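Local coordinates for periplasmic binding protein (Thermotoga lettingae TMO, PDB 4RY8) that binds 5-methylthioribose and probably delivers it, as a periplasmic solute-binding protein, to a sugar transporter in the membrane, at residues E115-K127 with P149-K161. Residues are numbered along the deposited sequence; the frame is centred on the assembly and turned at random.
With SR1 (5-S-methyl-5-thio-alpha-D-ribofuranose), chain G.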
# COMPACT_ATOMS: atom_id res chain seq x y z
N GLU C 115 4.59 -11.81 -8.03
CA GLU C 115 3.39 -11.05 -8.29
C GLU C 115 3.69 -9.59 -8.41
O GLU C 115 4.83 -9.17 -8.16
CB GLU C 115 2.37 -11.24 -7.17
CG GLU C 115 2.94 -10.95 -5.79
CD GLU C 115 1.83 -10.65 -4.81
OE1 GLU C 115 1.44 -11.56 -4.04
OE2 GLU C 115 1.35 -9.50 -4.84
N GLN C 116 2.66 -8.83 -8.77
CA GLN C 116 2.83 -7.39 -8.97
C GLN C 116 2.49 -6.56 -7.75
O GLN C 116 2.13 -5.37 -7.88
CB GLN C 116 1.97 -6.96 -10.11
CG GLN C 116 2.30 -7.69 -11.38
CD GLN C 116 1.29 -7.45 -12.44
OE1 GLN C 116 1.49 -6.63 -13.33
NE2 GLN C 116 0.19 -8.15 -12.37
N ASP C 117 2.66 -7.17 -6.57
CA ASP C 117 2.30 -6.57 -5.29
C ASP C 117 0.84 -6.21 -5.42
O ASP C 117 0.46 -5.05 -5.41
CB ASP C 117 3.17 -5.37 -4.87
CG ASP C 117 3.05 -5.04 -3.41
OD1 ASP C 117 2.06 -5.48 -2.75
OD2 ASP C 117 3.94 -4.39 -2.87
N ASP C 118 -0.00 -7.23 -5.53
CA ASP C 118 -1.44 -6.95 -5.79
C ASP C 118 -2.24 -6.26 -4.66
O ASP C 118 -3.25 -5.56 -4.93
CB ASP C 118 -2.14 -8.20 -6.27
CG ASP C 118 -1.71 -8.58 -7.65
OD1 ASP C 118 -1.84 -7.75 -8.61
OD2 ASP C 118 -1.14 -9.68 -7.76
N LEU C 119 -1.81 -6.47 -3.43
CA LEU C 119 -2.37 -5.76 -2.31
C LEU C 119 -2.05 -4.26 -2.47
O LEU C 119 -2.90 -3.41 -2.33
CB LEU C 119 -1.83 -6.32 -1.03
CG LEU C 119 -2.31 -7.73 -0.70
CD1 LEU C 119 -1.69 -8.26 0.57
CD2 LEU C 119 -3.83 -7.74 -0.62
N LEU C 120 -0.82 -3.91 -2.79
CA LEU C 120 -0.57 -2.50 -3.04
C LEU C 120 -1.36 -1.92 -4.23
O LEU C 120 -1.88 -0.81 -4.12
CB LEU C 120 0.94 -2.24 -3.25
CG LEU C 120 1.33 -0.78 -3.42
CD1 LEU C 120 1.02 0.11 -2.24
CD2 LEU C 120 2.82 -0.69 -3.69
N ILE C 121 -1.45 -2.67 -5.33
CA ILE C 121 -2.19 -2.26 -6.52
C ILE C 121 -3.63 -1.96 -6.13
O ILE C 121 -4.17 -0.95 -6.50
CB ILE C 121 -2.24 -3.34 -7.65
CG1 ILE C 121 -0.89 -3.59 -8.34
CG2 ILE C 121 -3.25 -2.92 -8.73
CD1 ILE C 121 -0.95 -4.71 -9.37
N GLY C 122 -4.28 -2.90 -5.42
CA GLY C 122 -5.68 -2.72 -5.04
C GLY C 122 -5.95 -1.52 -4.13
O GLY C 122 -6.95 -0.84 -4.28
N TYR C 123 -4.99 -1.24 -3.25
CA TYR C 123 -5.00 -0.11 -2.38
C TYR C 123 -4.73 1.17 -3.19
O TYR C 123 -5.45 2.14 -3.09
CB TYR C 123 -3.91 -0.22 -1.31
CG TYR C 123 -3.96 1.01 -0.45
CD1 TYR C 123 -5.10 1.25 0.30
CD2 TYR C 123 -2.97 2.02 -0.51
CE1 TYR C 123 -5.22 2.40 1.04
CE2 TYR C 123 -3.10 3.18 0.25
CZ TYR C 123 -4.24 3.35 1.03
OH TYR C 123 -4.47 4.48 1.81
N LEU C 124 -3.73 1.14 -4.04
CA LEU C 124 -3.41 2.40 -4.74
C LEU C 124 -4.53 2.85 -5.65
O LEU C 124 -4.90 4.03 -5.65
CB LEU C 124 -2.12 2.29 -5.54
CG LEU C 124 -0.78 2.19 -4.81
CD1 LEU C 124 0.30 1.98 -5.86
CD2 LEU C 124 -0.47 3.38 -3.92
N ILE C 125 -5.10 1.93 -6.41
CA ILE C 125 -6.13 2.36 -7.37
C ILE C 125 -7.40 2.70 -6.64
O ILE C 125 -8.07 3.67 -7.01
CB ILE C 125 -6.35 1.38 -8.57
CG1 ILE C 125 -7.19 2.05 -9.64
CG2 ILE C 125 -7.05 0.08 -8.06
CD1 ILE C 125 -6.56 3.18 -10.44
N SER C 126 -7.80 1.88 -5.64
CA SER C 126 -9.04 2.17 -4.91
C SER C 126 -8.99 3.52 -4.14
O SER C 126 -9.97 4.28 -4.18
CB SER C 126 -9.50 0.97 -3.98
OG SER C 126 -9.41 -0.27 -4.65
N LYS C 127 -7.88 3.81 -3.46
CA LYS C 127 -7.64 5.11 -2.81
C LYS C 127 -7.64 6.28 -3.80
O LYS C 127 -8.13 7.34 -3.47
CB LYS C 127 -6.30 5.17 -2.07
CG LYS C 127 -5.86 6.63 -1.84
CD LYS C 127 -4.56 6.76 -1.10
CE LYS C 127 -3.37 6.73 -2.00
NZ LYS C 127 -2.12 6.53 -1.22
N PRO C 149 -4.68 -12.62 -8.32
CA PRO C 149 -4.50 -11.18 -8.26
C PRO C 149 -5.83 -10.44 -8.05
O PRO C 149 -5.89 -9.47 -7.28
CB PRO C 149 -3.88 -10.86 -9.62
CG PRO C 149 -4.26 -12.00 -10.49
CD PRO C 149 -4.18 -13.18 -9.58
N LEU C 150 -6.91 -10.92 -8.67
CA LEU C 150 -8.19 -10.22 -8.53
C LEU C 150 -8.68 -10.25 -7.12
O LEU C 150 -9.25 -9.24 -6.68
CB LEU C 150 -9.26 -10.79 -9.44
CG LEU C 150 -8.82 -10.78 -10.90
CD1 LEU C 150 -9.96 -11.20 -11.81
CD2 LEU C 150 -8.33 -9.38 -11.27
N ASP C 151 -8.49 -11.40 -6.44
CA ASP C 151 -8.91 -11.60 -5.05
C ASP C 151 -8.09 -10.74 -4.07
O ASP C 151 -8.63 -10.17 -3.15
CB ASP C 151 -8.72 -13.05 -4.59
CG ASP C 151 -9.73 -14.05 -5.18
OD1 ASP C 151 -10.79 -13.70 -5.66
OD2 ASP C 151 -9.39 -15.23 -5.16
N LYS C 152 -6.77 -10.69 -4.25
CA LYS C 152 -5.92 -9.75 -3.53
C LYS C 152 -6.41 -8.29 -3.73
O LYS C 152 -6.62 -7.53 -2.76
CB LYS C 152 -4.49 -9.88 -4.01
CG LYS C 152 -3.82 -11.16 -3.63
CD LYS C 152 -2.51 -11.38 -4.40
CE LYS C 152 -2.05 -12.84 -4.26
NZ LYS C 152 -0.77 -13.15 -4.99
N ARG C 153 -6.58 -7.88 -4.97
CA ARG C 153 -7.09 -6.52 -5.20
C ARG C 153 -8.45 -6.34 -4.56
O ARG C 153 -8.73 -5.29 -4.00
CB ARG C 153 -7.20 -6.23 -6.65
CG ARG C 153 -5.81 -6.19 -7.26
CD ARG C 153 -5.80 -6.30 -8.77
NE ARG C 153 -4.47 -6.73 -9.25
CZ ARG C 153 -4.20 -7.13 -10.49
NH1 ARG C 153 -5.15 -7.14 -11.42
NH2 ARG C 153 -2.96 -7.56 -10.81
N ASP C 154 -9.30 -7.37 -4.63
CA ASP C 154 -10.65 -7.22 -4.05
C ASP C 154 -10.63 -6.81 -2.55
O ASP C 154 -11.38 -5.92 -2.11
CB ASP C 154 -11.46 -8.47 -4.27
CG ASP C 154 -12.83 -8.39 -3.66
OD1 ASP C 154 -13.72 -7.69 -4.17
OD2 ASP C 154 -12.94 -8.98 -2.61
N LYS C 155 -9.74 -7.44 -1.77
CA LYS C 155 -9.63 -7.17 -0.33
C LYS C 155 -9.38 -5.72 -0.03
O LYS C 155 -9.85 -5.16 0.96
CB LYS C 155 -8.54 -8.04 0.28
CG LYS C 155 -8.84 -9.54 0.35
CD LYS C 155 -9.98 -9.83 1.30
CE LYS C 155 -10.02 -11.28 1.72
NZ LYS C 155 -11.16 -11.57 2.63
N MET C 156 -8.57 -5.09 -0.89
CA MET C 156 -8.22 -3.72 -0.69
C MET C 156 -9.37 -2.82 -1.06
O MET C 156 -9.56 -1.81 -0.38
CB MET C 156 -6.93 -3.40 -1.46
CG MET C 156 -5.67 -3.99 -0.81
SD MET C 156 -5.40 -3.71 0.97
CE MET C 156 -3.62 -3.66 1.02
N TRP C 157 -10.20 -3.20 -2.04
CA TRP C 157 -11.44 -2.48 -2.30
C TRP C 157 -12.37 -2.49 -1.09
O TRP C 157 -12.94 -1.46 -0.72
CB TRP C 157 -12.13 -3.03 -3.55
CG TRP C 157 -13.58 -2.62 -3.84
CD1 TRP C 157 -14.65 -3.47 -4.02
CD2 TRP C 157 -14.08 -1.29 -4.04
NE1 TRP C 157 -15.79 -2.74 -4.34
CE2 TRP C 157 -15.46 -1.40 -4.34
CE3 TRP C 157 -13.50 -0.01 -3.99
CZ2 TRP C 157 -16.26 -0.28 -4.57
CZ3 TRP C 157 -14.31 1.11 -4.24
CH2 TRP C 157 -15.65 0.97 -4.54
N GLN C 158 -12.54 -3.64 -0.47
CA GLN C 158 -13.36 -3.70 0.72
C GLN C 158 -12.86 -2.73 1.82
O GLN C 158 -13.67 -2.14 2.52
CB GLN C 158 -13.40 -5.14 1.23
CG GLN C 158 -13.73 -6.19 0.18
CD GLN C 158 -15.05 -5.92 -0.57
OE1 GLN C 158 -15.96 -5.32 -0.04
NE2 GLN C 158 -15.11 -6.32 -1.84
N ILE C 159 -11.53 -2.54 1.95
CA ILE C 159 -10.98 -1.70 2.99
C ILE C 159 -11.20 -0.23 2.66
O ILE C 159 -11.49 0.58 3.56
CB ILE C 159 -9.47 -2.04 3.25
CG1 ILE C 159 -9.32 -2.89 4.51
CG2 ILE C 159 -8.64 -0.82 3.51
CD1 ILE C 159 -10.07 -4.20 4.50
N ILE C 160 -11.07 0.12 1.40
CA ILE C 160 -11.43 1.47 0.96
C ILE C 160 -12.89 1.75 1.26
O ILE C 160 -13.23 2.85 1.70
CB ILE C 160 -11.17 1.73 -0.52
CG1 ILE C 160 -9.80 2.41 -0.68
CG2 ILE C 160 -12.22 2.67 -1.11
CD1 ILE C 160 -8.70 1.61 -0.04
N LYS C 161 -13.77 0.77 1.04
CA LYS C 161 -15.18 1.04 1.39
C LYS C 161 -15.40 1.28 2.88
O LYS C 161 -16.28 2.08 3.30
CB LYS C 161 -16.11 -0.05 0.87
CG LYS C 161 -16.20 -0.05 -0.66
CD LYS C 161 -17.23 -1.10 -1.06
CE LYS C 161 -16.63 -2.49 -1.02
NZ LYS C 161 -17.65 -3.55 -1.30
CS SR1 G . -7.80 -12.82 -15.11
S SR1 G . -6.55 -12.34 -13.94
C5 SR1 G . -6.09 -10.83 -14.83
C4 SR1 G . -4.97 -10.09 -14.12
O4 SR1 G . -3.90 -10.98 -14.02
C1 SR1 G . -2.65 -10.33 -14.31
O1 SR1 G . -1.89 -10.38 -13.15
C2 SR1 G . -2.90 -8.89 -14.71
O2 SR1 G . -2.42 -7.85 -13.82
C3 SR1 G . -4.41 -8.87 -14.84
O3 SR1 G . -4.94 -7.67 -14.29
O HOH W 1 -1.22 -12.22 -7.50
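Arg153 lies against Asp118 and Gly122 of helix 118-132 and reaches on to the bound sugar. Its CB lies 4.2 Å from Gly122 CA, where the helices come close enough for Gly122 CA and Arg153 CA to stand 4.1 Å apart. CG packs against the backbone O of Asp118, and from there the chain runs extended to Arg153 NE, which donates to Asp118 OD1 at 2.9 Å. NH2 donates to the same OD1 within this salt bridge, modelled so short that its exact length is doubtful, and also to SR1 O2, while Arg153 NH1 bonds SR1 O3 at 2.9 Å and the backbone O of Met204. Pro149 CB lies over one guanidinium face, and Gln116 NE2, at its edge, gives a second N-H to SR1 O2; Gln116 OE1 is hydrogen-bonded to Thr253 OG1. Asp118 thus positions the arginine from the second shell; its OD2 is linked through a water to Lys152 NZ, which forms a 2.9 Å salt bridge with Glu115 OE1, an oxygen shared with Arg163 of the second subunit. Farther along, Met156 CB packs 3.4 Å from Gly122 C. The axes of segments 118-127 and 149-161 cross at -42°, and their N-terminal ends frame the interdomain sugar cleft characteristic of the two-domain periplasmic binding protein fold.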